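Local atomic coordinates of separin (Saccharomyces cerevisiae, PDB entry 5U1T), a protein that cleaves the MCD1/SCC1 subunit of cohesin at the onset of anaphase as a caspase-like cysteine protease, letting sister chromatids separate. Residues A[1411-1416]-A[1461-1466]; A[1402-1407]-A[1590-1595]. One frame throughout, in Å; residues are numbered along the deposited sequence.

Interaction 1: A[1411-1416]-A[1461-1466]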
ATOM      1  N   ASN A1411      39.147  22.852  35.258  1.00 99.02           N
ATOM      2  CA  ASN A1411      38.116  22.182  34.479  1.00 98.44           C
ATOM      3  C   ASN A1411      38.402  22.091  32.987  1.00 93.04           C
ATOM      4  O   ASN A1411      37.527  22.371  32.168  1.00 89.24           O
ATOM      5  CB  ASN A1411      36.770  22.872  34.684  1.00 98.82           C
ATOM      6  CG  ASN A1411      35.894  22.138  35.670  1.00104.74           C
ATOM      7  OD1 ASN A1411      35.596  22.653  36.744  1.00107.45           O
ATOM      8  ND2 ASN A1411      35.482  20.919  35.315  1.00107.58           N
ATOM      9  N   ILE A1412      39.618  21.683  32.638  1.00 88.17           N
ATOM     10  CA  ILE A1412      39.970  21.470  31.238  1.00 85.19           C
ATOM     11  C   ILE A1412      40.095  19.959  30.910  1.00 84.37           C
ATOM     12  O   ILE A1412      40.707  19.192  31.662  1.00 81.16           O
ATOM     13  CB  ILE A1412      41.268  22.250  30.886  1.00 80.80           C
ATOM     14  CG1 ILE A1412      42.455  21.763  31.708  1.00 86.33           C
ATOM     15  CG2 ILE A1412      41.064  23.739  31.058  1.00 89.29           C
ATOM     16  CD1 ILE A1412      43.346  20.827  30.979  1.00 87.27           C
ATOM     17  N   SER A1413      39.479  19.541  29.803  1.00 84.24           N
ATOM     18  CA  SER A1413      39.445  18.130  29.384  1.00 80.48           C
ATOM     19  C   SER A1413      40.428  17.854  28.257  1.00 77.24           C
ATOM     20  O   SER A1413      40.672  18.715  27.411  1.00 80.03           O
ATOM     21  CB  SER A1413      38.041  17.718  28.921  1.00 72.91           C
ATOM     22  OG  SER A1413      37.057  17.943  29.912  1.00 75.13           O
ATOM     23  N   MET A1414      40.979  16.648  28.237  1.00 73.01           N
ATOM     24  CA  MET A1414      41.859  16.254  27.155  1.00 70.61           C
ATOM     25  C   MET A1414      41.770  14.783  26.866  1.00 78.55           C
ATOM     26  O   MET A1414      41.508  13.969  27.751  1.00 86.89           O
ATOM     27  CB  MET A1414      43.293  16.618  27.471  1.00 76.38           C
ATOM     28  CG  MET A1414      43.562  16.697  28.937  1.00 91.62           C
ATOM     29  SD  MET A1414      45.015  17.698  29.234  1.00 95.59           S
ATOM     30  CE  MET A1414      44.774  18.933  27.963  1.00 90.88           C
ATOM     31  N   ILE A1415      41.984  14.455  25.601  1.00 73.35           N
ATOM     32  CA  ILE A1415      41.980  13.084  25.131  1.00 73.99           C
ATOM     33  C   ILE A1415      43.234  12.907  24.280  1.00 74.26           C
ATOM     34  O   ILE A1415      43.520  13.733  23.422  1.00 77.77           O
ATOM     35  CB  ILE A1415      40.699  12.773  24.337  1.00 72.25           C
ATOM     36  CG1 ILE A1415      39.471  13.022  25.217  1.00 67.82           C
ATOM     37  CG2 ILE A1415      40.720  11.357  23.804  1.00 70.55           C
ATOM     38  CD1 ILE A1415      38.168  12.883  24.510  1.00 69.69           C
ATOM     39  N   LEU A1416      44.004  11.858  24.534  1.00 73.16           N
ATOM     40  CA  LEU A1416      45.282  11.693  23.851  1.00 75.11           C
ATOM     41  C   LEU A1416      45.478  10.273  23.343  1.00 73.74           C
ATOM     42  O   LEU A1416      45.551   9.344  24.141  1.00 82.11           O
ATOM     43  CB  LEU A1416      46.425  12.073  24.787  1.00 83.63           C
ATOM     44  CG  LEU A1416      47.822  12.077  24.177  1.00 82.86           C
ATOM     45  CD1 LEU A1416      47.831  12.958  22.946  1.00 79.83           C
ATOM     46  CD2 LEU A1416      48.846  12.563  25.195  1.00 84.31           C
ATOM     47  N   GLN A1461      30.355  19.356  27.768  1.00 76.27           N
ATOM     48  CA  GLN A1461      29.420  20.316  28.330  1.00 81.02           C
ATOM     49  C   GLN A1461      29.879  20.826  29.670  1.00 81.12           C
ATOM     50  O   GLN A1461      29.207  21.659  30.267  1.00 80.82           O
ATOM     51  CB  GLN A1461      28.033  19.700  28.478  1.00 79.11           C
ATOM     52  CG  GLN A1461      27.382  19.269  27.183  1.00 80.51           C
ATOM     53  CD  GLN A1461      26.217  18.343  27.435  1.00 77.64           C
ATOM     54  OE1 GLN A1461      25.400  18.583  28.315  1.00 84.32           O
ATOM     55  NE2 GLN A1461      26.151  17.261  26.682  1.00 79.44           N
ATOM     56  N   ASN A1462      31.013  20.327  30.153  1.00 78.04           N
ATOM     57  CA  ASN A1462      31.489  20.694  31.490  1.00 89.26           C
ATOM     58  C   ASN A1462      32.970  21.047  31.546  1.00 87.24           C
ATOM     59  O   ASN A1462      33.626  20.812  32.569  1.00 89.11           O
ATOM     60  CB  ASN A1462      31.206  19.564  32.494  1.00 87.40           C
ATOM     61  CG  ASN A1462      29.726  19.407  32.793  1.00 87.71           C
ATOM     62  OD1 ASN A1462      29.061  18.512  32.273  1.00 87.82           O
ATOM     63  ND2 ASN A1462      29.201  20.293  33.624  1.00 93.81           N
ATOM     64  N   SER A1463      33.489  21.609  30.455  1.00 83.59           N
ATOM     65  CA  SER A1463      34.888  22.025  30.399  1.00 82.71           C
ATOM     66  C   SER A1463      35.034  23.482  29.976  1.00 83.95           C
ATOM     67  O   SER A1463      34.240  23.986  29.178  1.00 85.53           O
ATOM     68  CB  SER A1463      35.675  21.141  29.430  1.00 79.79           C
ATOM     69  OG  SER A1463      35.451  19.766  29.686  1.00 81.31           O
ATOM     70  N   ASN A1464      36.050  24.154  30.508  1.00 86.75           N
ATOM     71  CA  ASN A1464      36.444  25.462  30.004  1.00 83.34           C
ATOM     72  C   ASN A1464      37.218  25.305  28.703  1.00 79.91           C
ATOM     73  O   ASN A1464      37.285  26.219  27.879  1.00 73.61           O
ATOM     74  CB  ASN A1464      37.290  26.207  31.028  1.00 84.54           C
ATOM     75  CG  ASN A1464      36.506  26.590  32.258  1.00 87.85           C
ATOM     76  OD1 ASN A1464      36.954  26.377  33.389  1.00 92.54           O
ATOM     77  ND2 ASN A1464      35.317  27.147  32.047  1.00 78.74           N
ATOM     78  N   LEU A1465      37.811  24.130  28.537  1.00 79.15           N
ATOM     79  CA  LEU A1465      38.543  23.802  27.329  1.00 75.48           C
ATOM     80  C   LEU A1465      38.471  22.313  27.032  1.00 77.42           C
ATOM     81  O   LEU A1465      38.664  21.483  27.918  1.00 79.15           O
ATOM     82  CB  LEU A1465      39.997  24.230  27.457  1.00 76.07           C
ATOM     83  CG  LEU A1465      40.872  23.740  26.309  1.00 79.62           C
ATOM     84  CD1 LEU A1465      40.406  24.358  25.005  1.00 79.16           C
ATOM     85  CD2 LEU A1465      42.321  24.067  26.567  1.00 79.95           C
ATOM     86  N   PHE A1466      38.186  21.977  25.782  1.00 70.56           N
ATOM     87  CA  PHE A1466      38.238  20.595  25.344  1.00 73.74           C
ATOM     88  C   PHE A1466      39.312  20.399  24.280  1.00 70.26           C
ATOM     89  O   PHE A1466      39.266  21.043  23.237  1.00 71.76           O
ATOM     90  CB  PHE A1466      36.886  20.160  24.795  1.00 72.20           C
ATOM     91  CG  PHE A1466      36.896  18.781  24.233  1.00 71.30           C
ATOM     92  CD1 PHE A1466      36.776  17.685  25.064  1.00 72.86           C
ATOM     93  CD2 PHE A1466      37.044  18.573  22.877  1.00 71.98           C
ATOM     94  CE1 PHE A1466      36.797  16.409  24.549  1.00 74.05           C
ATOM     95  CE2 PHE A1466      37.067  17.298  22.357  1.00 72.31           C
ATOM     96  CZ  PHE A1466      36.937  16.216  23.189  1.00 72.34           C
TER
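Phe1466 reaches over the 1411-1416 strand with the outer part of its ring, where Ile1415 CD1 lies 3.8 Å from its CE1 and equally near its CZ. With CG anti to the backbone N (chi1 176°), the ring extends along this face of the sheet, past Ser1413 CB to the end of Ile1415; Met1459 of helix 1453-1461 packs against all three residues. Ile1412 and Leu1465 occupy the other face, side by side and pointing the same way, with Ile1412 CG2 3.8 Å from Leu1465 CB; Ile1436 of helix 1423-1436 touches Ile1412 there. Between these faces the parallel strands are joined by Ser1413 N, which donates to Leu1465 O at 2.8 Å in a nearly straight bond (163° at the hydrogen). Just before the strands pair, Asn1464 N donates to Asn1411 O at 2.8 Å, approaching 26° out of the carbonyl plane, while Ser1463 CA lies 3.2 Å from the same oxygen in a CA-H...O contact. In these two adjacent inner strands of the caspase-like catalytic sheet, main-chain N-H groups bond the carbonyl oxygens of Asn1411 and Leu1465, so the pairing rests on backbone bonds, flanked by mainly dispersive side-chain contacts.

Interaction 2: A[1402-1407]-A[1590-1595]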
ATOM      1  N   LEU A1402      35.018  40.789  21.861  1.00 78.56           N
ATOM      2  CA  LEU A1402      36.108  40.015  21.283  1.00 76.09           C
ATOM      3  C   LEU A1402      37.401  40.431  21.905  1.00 69.54           C
ATOM      4  O   LEU A1402      37.669  41.596  22.042  1.00 74.61           O
ATOM      5  CB  LEU A1402      36.207  40.268  19.787  1.00 76.01           C
ATOM      6  CG  LEU A1402      35.082  39.842  18.860  1.00 68.77           C
ATOM      7  CD1 LEU A1402      33.767  40.388  19.347  1.00 81.04           C
ATOM      8  CD2 LEU A1402      35.374  40.342  17.471  1.00 70.78           C
ATOM      9  N   PRO A1403      38.215  39.474  22.280  1.00 72.83           N
ATOM     10  CA  PRO A1403      37.973  38.077  21.973  1.00 73.40           C
ATOM     11  C   PRO A1403      37.235  37.372  23.096  1.00 78.95           C
ATOM     12  O   PRO A1403      36.869  37.991  24.074  1.00 78.66           O
ATOM     13  CB  PRO A1403      39.377  37.512  21.838  1.00 71.17           C
ATOM     14  CG  PRO A1403      40.246  38.463  22.552  1.00 65.83           C
ATOM     15  CD  PRO A1403      39.637  39.792  22.339  1.00 66.76           C
ATOM     16  N   LEU A1404      37.105  36.070  22.983  1.00 82.25           N
ATOM     17  CA  LEU A1404      36.438  35.341  24.022  1.00 82.77           C
ATOM     18  C   LEU A1404      37.353  34.966  25.153  1.00 78.32           C
ATOM     19  O   LEU A1404      38.065  33.992  25.069  1.00 79.41           O
ATOM     20  CB  LEU A1404      35.826  34.078  23.460  1.00 79.11           C
ATOM     21  CG  LEU A1404      34.514  33.705  24.117  1.00 77.89           C
ATOM     22  CD1 LEU A1404      33.558  34.872  24.040  1.00 80.94           C
ATOM     23  CD2 LEU A1404      33.925  32.510  23.421  1.00 69.66           C
ATOM     24  N   GLN A1405      37.384  35.770  26.198  1.00 78.88           N
ATOM     25  CA  GLN A1405      38.141  35.385  27.366  1.00 82.42           C
ATOM     26  C   GLN A1405      37.673  34.039  27.848  1.00 79.38           C
ATOM     27  O   GLN A1405      36.520  33.855  28.169  1.00 75.99           O
ATOM     28  CB  GLN A1405      37.978  36.403  28.480  1.00 83.30           C
ATOM     29  CG  GLN A1405      37.809  37.829  28.011  1.00 86.17           C
ATOM     30  CD  GLN A1405      38.738  38.790  28.718  1.00 94.81           C
ATOM     31  OE1 GLN A1405      39.955  38.659  28.652  1.00 89.06           O
ATOM     32  NE2 GLN A1405      38.164  39.771  29.385  1.00 95.59           N
ATOM     33  N   VAL A1406      38.611  33.114  27.937  1.00 75.80           N
ATOM     34  CA  VAL A1406      38.363  31.767  28.377  1.00 78.71           C
ATOM     35  C   VAL A1406      39.372  31.456  29.442  1.00 85.81           C
ATOM     36  O   VAL A1406      40.552  31.534  29.180  1.00 86.89           O
ATOM     37  CB  VAL A1406      38.694  30.798  27.255  1.00 81.31           C
ATOM     38  CG1 VAL A1406      38.095  29.439  27.520  1.00 80.52           C
ATOM     39  CG2 VAL A1406      38.229  31.350  25.934  1.00 79.40           C
ATOM     40  N   THR A1407      38.920  31.079  30.631  1.00 88.15           N
ATOM     41  CA  THR A1407      39.810  30.760  31.746  1.00 85.32           C
ATOM     42  C   THR A1407      40.316  29.335  31.651  1.00 81.75           C
ATOM     43  O   THR A1407      39.600  28.408  31.265  1.00 87.87           O
ATOM     44  CB  THR A1407      39.137  30.938  33.122  1.00 82.63           C
ATOM     45  OG1 THR A1407      37.900  30.203  33.164  1.00 84.89           O
ATOM     46  CG2 THR A1407      38.904  32.420  33.423  1.00 85.71           C
ATOM     47  N   LEU A1590      34.251  32.072  17.297  1.00 66.21           N
ATOM     48  CA  LEU A1590      34.853  33.328  17.749  1.00 63.52           C
ATOM     49  C   LEU A1590      36.317  33.173  18.177  1.00 65.48           C
ATOM     50  O   LEU A1590      36.709  32.140  18.703  1.00 65.93           O
ATOM     51  CB  LEU A1590      34.035  33.905  18.911  1.00 65.01           C
ATOM     52  CG  LEU A1590      32.538  34.040  18.633  1.00 63.81           C
ATOM     53  CD1 LEU A1590      31.835  34.788  19.758  1.00 66.56           C
ATOM     54  CD2 LEU A1590      32.319  34.722  17.293  1.00 63.88           C
ATOM     55  N   PRO A1591      37.136  34.212  17.971  1.00 66.94           N
ATOM     56  CA  PRO A1591      38.518  34.061  18.432  1.00 68.66           C
ATOM     57  C   PRO A1591      38.598  34.069  19.972  1.00 75.61           C
ATOM     58  O   PRO A1591      37.901  34.835  20.652  1.00 72.27           O
ATOM     59  CB  PRO A1591      39.220  35.267  17.814  1.00 64.09           C
ATOM     60  CG  PRO A1591      38.148  36.288  17.686  1.00 66.26           C
ATOM     61  CD  PRO A1591      36.890  35.539  17.382  1.00 67.31           C
ATOM     62  N   ILE A1592      39.419  33.186  20.527  1.00 70.32           N
ATOM     63  CA  ILE A1592      39.555  33.127  21.969  1.00 78.01           C
ATOM     64  C   ILE A1592      40.987  33.453  22.375  1.00 78.12           C
ATOM     65  O   ILE A1592      41.918  33.272  21.589  1.00 77.36           O
ATOM     66  CB  ILE A1592      39.154  31.740  22.526  1.00 76.71           C
ATOM     67  CG1 ILE A1592      40.226  30.691  22.207  1.00 70.16           C
ATOM     68  CG2 ILE A1592      37.803  31.328  21.972  1.00 72.55           C
ATOM     69  CD1 ILE A1592      40.103  29.414  23.002  1.00 68.43           C
ATOM     70  N   LYS A1593      41.150  33.960  23.594  1.00 81.79           N
ATOM     71  CA  LYS A1593      42.470  34.117  24.202  1.00 88.49           C
ATOM     72  C   LYS A1593      42.422  33.533  25.612  1.00 80.88           C
ATOM     73  O   LYS A1593      41.407  33.627  26.304  1.00 82.30           O
ATOM     74  CB  LYS A1593      42.903  35.587  24.219  1.00 83.97           C
ATOM     75  CG  LYS A1593      44.356  35.786  24.613  1.00 91.05           C
ATOM     76  CD  LYS A1593      44.856  37.176  24.276  1.00 89.55           C
ATOM     77  CE  LYS A1593      44.295  38.234  25.206  1.00 86.20           C
ATOM     78  NZ  LYS A1593      44.668  39.603  24.713  1.00 87.86           N
ATOM     79  N   PHE A1594      43.500  32.899  26.037  1.00 80.67           N
ATOM     80  CA  PHE A1594      43.515  32.359  27.391  1.00 87.71           C
ATOM     81  C   PHE A1594      43.933  33.417  28.421  1.00 89.20           C
ATOM     82  O   PHE A1594      44.806  34.252  28.171  1.00 85.43           O
ATOM     83  CB  PHE A1594      44.430  31.149  27.454  1.00 81.73           C
ATOM     84  CG  PHE A1594      43.931  29.984  26.658  1.00 84.47           C
ATOM     85  CD1 PHE A1594      42.620  29.553  26.790  1.00 80.44           C
ATOM     86  CD2 PHE A1594      44.764  29.325  25.771  1.00 85.41           C
ATOM     87  CE1 PHE A1594      42.154  28.481  26.061  1.00 79.65           C
ATOM     88  CE2 PHE A1594      44.299  28.245  25.040  1.00 84.58           C
ATOM     89  CZ  PHE A1594      42.993  27.825  25.183  1.00 80.36           C
ATOM     90  N   VAL A1595      43.289  33.374  29.582  1.00 92.84           N
ATOM     91  CA  VAL A1595      43.521  34.369  30.626  1.00 93.95           C
ATOM     92  C   VAL A1595      43.966  33.732  31.950  1.00 93.99           C
ATOM     93  O   VAL A1595      43.579  32.603  32.280  1.00 94.97           O
ATOM     94  CB  VAL A1595      42.249  35.205  30.868  1.00 88.99           C
ATOM     95  CG1 VAL A1595      41.897  36.004  29.623  1.00 74.93           C
ATOM     96  CG2 VAL A1595      41.087  34.297  31.288  1.00 84.60           C
TER
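The Phe1594 ring takes the main-chain oxygen of Val1406 at its edge, in the ring plane, with CD1 3.7 Å from Val1406 O; the same ring carbon also meets Val1406 CB. CG of the phenylalanine stands beside its own backbone N (chi1 -67°), which brings this edge against the neighbouring strand. On the same face of the two-stranded sheet, the Val1406 and Ile1592 side chains cross obliquely, and Leu1404 CB meets Ile1592 CG2 at 3.7 Å. Gln1405 and Lys1593 point to the other face. Pro1403, entered through a cis peptide bond, sets its CB 3.3 Å from Pro1591 O. That oxygen accepts Leu1404 N at 2.8 Å, in the carbonyl plane and almost straight (172°). Farther along, Val1406 N donates to Lys1593 O at 3.3 Å, and Val1595 N makes a weak bond to Val1406 O. Val1595 straddles the end of the pair: CG1 meets Gln1405 OE1, and CG2 lies 3.6 Å from Thr1407 CG2. Were Val1595 an alanine, a gap would probably open beside Thr1407 CG2, and the Gln1405 amide would be likely to lose the methyl its OE1 meets. Bridges in matching register, Leu1404 with Ile1592 through Val1406 with Phe1594, make this a short parallel beta ladder, here pairing the C-terminal strand of the catalytic domain with strand 1404-1406.

From the N terminus, the chain passes the long helical region and a mixed sheet with most of its strands between 1132 and 1385, then reaches strand 1404-1406, the first half of interaction 2, and almost at once strand 1412-1416, the first half of interaction 1. Helix 1423-1436, strand 1444-1447 and helix 1453-1461 follow before 1461-1466 closes the smaller loop. The chain then adds strands 1492-1494, 1524-1528 and 1585-1589 to the same sheet as interaction 1, and 1590-1595 closes the larger loop, which encloses the smaller without crossing it. Centres about 15 Å apart, the two contacts touch: Asn1464 packs against Thr1407 and Val1406, and Leu1465 against Phe1594, so the small two-stranded sheet abuts the six-stranded one.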